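Local coordinates for hypothetical protein (ST2072) (Sulfolobus tokodaii, PDB 1VE0) that is of unknown function but binds zinc, as a trimer-forming member of the UPF0047 (YjbQ) family, at residues 47-53 / 111-117. Residues are numbered along the deposited sequence; the frame is centred on the assembly and turned at random.
Sequences AIIINEA and WQRIILL
E52 and W111 lie side by side, the carboxylate turned 25° from the indole plane. OE1 of E52 comes obliquely to the ring, 3.9 Å from CE3 of W111. The first torsion of E52 (chi1 -173°) swings CG away from the backbone N, and the extended chain carries the carboxylate along CB of W111. E52 is a zinc-binding residue of this protein; here a zinc ion lies about 4 Å from its side chain, too far to be bound. CG2 of I50 sits over one face of the Q112 amide, 3.6 Å from NE2. A water links that NE2 to the carbonyl O of I50, while OE1 of Q112 takes the backbone N of G109. OD1 of N51 accepts a bond from N of E52 and another from H87 of the second subunit, a zinc-binding histidine.

Strands 46-51 and 113-118 are antiparallel neighbours in a three-stranded sheet, with 113-118 in the middle. A47-L117, I49-I115 and N51-R113 are the hydrogen-bonded pairs between these two strands.

On one face, CD1 of I50 meets CG1 of I114 at 3.8 Å, and both side chains touch V99. On the other, CG1 of I49 touches CB of I115 at 3.7 Å, and CG2 and CD1 of I49 meet CD1 of L117. I49 also touches F61. With an alanine here, L117 and I115 would probably lose these partners, and a gap would open towards F61.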
loop_
_atom_site.group_PDB
_atom_site.type_symbol
_atom_site.label_atom_id
_atom_site.label_comp_id
_atom_site.label_asym_id
_atom_site.label_seq_id
_atom_site.Cartn_x
_atom_site.Cartn_y
_atom_site.Cartn_z
ATOM N N ALA A 47 -10.631 3.849 -2.166
ATOM C CA ALA A 47 -9.437 3.364 -1.490
ATOM C C ALA A 47 -9.389 3.760 -0.021
ATOM O O ALA A 47 -10.211 4.557 0.446
ATOM C CB ALA A 47 -8.202 3.881 -2.205
ATOM N N ILE A 48 -8.420 3.190 0.699
ATOM C CA ILE A 48 -8.237 3.454 2.128
ATOM C C ILE A 48 -6.843 4.034 2.346
ATOM O O ILE A 48 -5.869 3.549 1.773
ATOM C CB ILE A 48 -8.338 2.136 2.985
ATOM C CG1 ILE A 48 -9.747 1.526 2.897
ATOM C CG2 ILE A 48 -7.977 2.420 4.444
ATOM C CD1 ILE A 48 -10.866 2.383 3.500
ATOM N N ILE A 49 -6.755 5.091 3.147
ATOM C CA ILE A 49 -5.473 5.704 3.475
ATOM C C ILE A 49 -5.523 5.979 4.965
ATOM O O ILE A 49 -6.614 6.007 5.540
ATOM C CB ILE A 49 -5.238 7.092 2.790
ATOM C CG1 ILE A 49 -6.265 8.117 3.300
ATOM C CG2 ILE A 49 -5.310 6.973 1.272
ATOM C CD1 ILE A 49 -6.041 9.526 2.773
ATOM N N ILE A 50 -4.353 6.135 5.584
ATOM C CA ILE A 50 -4.264 6.491 7.001
ATOM C C ILE A 50 -3.564 7.845 6.994
ATOM O O ILE A 50 -2.383 7.926 6.664
ATOM C CB ILE A 50 -3.378 5.528 7.834
ATOM C CG1 ILE A 50 -3.826 4.081 7.657
ATOM C CG2 ILE A 50 -3.446 5.918 9.328
ATOM C CD1 ILE A 50 -5.280 3.832 7.999
ATOM N N ASN A 51 -4.285 8.912 7.333
ATOM C CA ASN A 51 -3.666 10.224 7.357
ATOM C C ASN A 51 -4.441 11.236 8.198
ATOM O O ASN A 51 -5.315 10.860 8.966
ATOM C CB ASN A 51 -3.470 10.730 5.925
ATOM C CG ASN A 51 -2.176 11.504 5.766
ATOM O OD1 ASN A 51 -2.126 12.703 6.029
ATOM N ND2 ASN A 51 -1.109 10.811 5.362
ATOM N N GLU A 52 -4.131 12.520 8.058
ATOM C CA GLU A 52 -4.817 13.515 8.878
ATOM C C GLU A 52 -6.138 13.950 8.258
ATOM O O GLU A 52 -6.207 14.276 7.072
ATOM C CB GLU A 52 -3.909 14.729 9.121
ATOM C CG GLU A 52 -4.497 15.738 10.105
ATOM C CD GLU A 52 -3.597 16.942 10.351
ATOM O OE1 GLU A 52 -4.052 17.895 11.017
ATOM O OE2 GLU A 52 -2.437 16.937 9.890
ATOM N N ALA A 53 -7.192 13.942 9.061
ATOM C CA ALA A 53 -8.502 14.321 8.564
ATOM C C ALA A 53 -8.790 15.806 8.771
ATOM O O ALA A 53 -9.904 16.180 9.134
ATOM C CB ALA A 53 -9.573 13.483 9.239
ATOM N N TRP A 111 -1.832 12.620 14.636
ATOM C CA TRP A 111 -2.678 13.088 13.548
ATOM C C TRP A 111 -3.269 12.012 12.633
ATOM O O TRP A 111 -3.843 12.353 11.606
ATOM C CB TRP A 111 -1.893 14.088 12.689
ATOM C CG TRP A 111 -1.184 15.139 13.495
ATOM C CD1 TRP A 111 0.163 15.272 13.662
ATOM C CD2 TRP A 111 -1.793 16.171 14.288
ATOM N NE1 TRP A 111 0.437 16.324 14.515
ATOM C CE2 TRP A 111 -0.745 16.891 14.913
ATOM C CE3 TRP A 111 -3.119 16.556 14.533
ATOM C CZ2 TRP A 111 -0.984 17.975 15.769
ATOM C CZ3 TRP A 111 -3.354 17.638 15.391
ATOM C CH2 TRP A 111 -2.290 18.331 15.996
ATOM N N GLN A 112 -3.152 10.737 13.001
ATOM C CA GLN A 112 -3.675 9.667 12.150
ATOM C C GLN A 112 -5.137 9.306 12.315
ATOM O O GLN A 112 -5.629 9.070 13.424
ATOM C CB GLN A 112 -2.876 8.369 12.318
ATOM C CG GLN A 112 -1.485 8.375 11.754
ATOM C CD GLN A 112 -0.855 7.009 11.852
ATOM O OE1 GLN A 112 -0.931 6.352 12.899
ATOM N NE2 GLN A 112 -0.228 6.561 10.765
ATOM N N ARG A 113 -5.818 9.227 11.183
ATOM C CA ARG A 113 -7.216 8.840 11.141
ATOM C C ARG A 113 -7.319 7.863 9.965
ATOM O O ARG A 113 -6.503 7.889 9.051
ATOM C CB ARG A 113 -8.110 10.059 10.893
ATOM C CG ARG A 113 -7.980 11.163 11.971
ATOM C CD ARG A 113 -8.471 10.701 13.329
ATOM N NE ARG A 113 -9.923 10.553 13.365
ATOM C CZ ARG A 113 -10.618 10.220 14.452
ATOM N NH1 ARG A 113 -11.938 10.110 14.385
ATOM N NH2 ARG A 113 -9.999 9.996 15.610
ATOM N N ILE A 114 -8.303 6.986 10.011
ATOM C CA ILE A 114 -8.509 6.018 8.946
ATOM C C ILE A 114 -9.497 6.712 8.022
ATOM O O ILE A 114 -10.583 7.091 8.440
ATOM C CB ILE A 114 -9.085 4.723 9.517
ATOM C CG1 ILE A 114 -8.106 4.174 10.569
ATOM C CG2 ILE A 114 -9.306 3.698 8.381
ATOM C CD1 ILE A 114 -8.604 2.953 11.311
ATOM N N ILE A 115 -9.108 6.893 6.769
ATOM C CA ILE A 115 -9.955 7.603 5.821
ATOM C C ILE A 115 -10.352 6.820 4.577
ATOM O O ILE A 115 -9.510 6.169 3.954
ATOM C CB ILE A 115 -9.231 8.895 5.364
ATOM C CG1 ILE A 115 -8.979 9.796 6.579
ATOM C CG2 ILE A 115 -10.041 9.605 4.289
ATOM C CD1 ILE A 115 -7.907 10.837 6.360
ATOM N N LEU A 116 -11.634 6.879 4.213
ATOM C CA LEU A 116 -12.079 6.223 2.979
ATOM C C LEU A 116 -12.119 7.304 1.894
ATOM O O LEU A 116 -12.709 8.356 2.096
ATOM C CB LEU A 116 -13.475 5.604 3.138
ATOM C CG LEU A 116 -14.199 5.216 1.833
ATOM C CD1 LEU A 116 -13.446 4.117 1.109
ATOM C CD2 LEU A 116 -15.602 4.748 2.157
ATOM N N LEU A 117 -11.473 7.051 0.756
ATOM C CA LEU A 117 -11.455 8.005 -0.351
ATOM C C LEU A 117 -12.322 7.417 -1.455
ATOM O O LEU A 117 -12.111 6.284 -1.889
ATOM C CB LEU A 117 -10.021 8.252 -0.864
ATOM C CG LEU A 117 -9.031 8.974 0.077
ATOM C CD1 LEU A 117 -7.692 9.169 -0.657
ATOM C CD2 LEU A 117 -9.590 10.346 0.502
HETATM O O HOH W 1 -0.454 7.893 8.394
#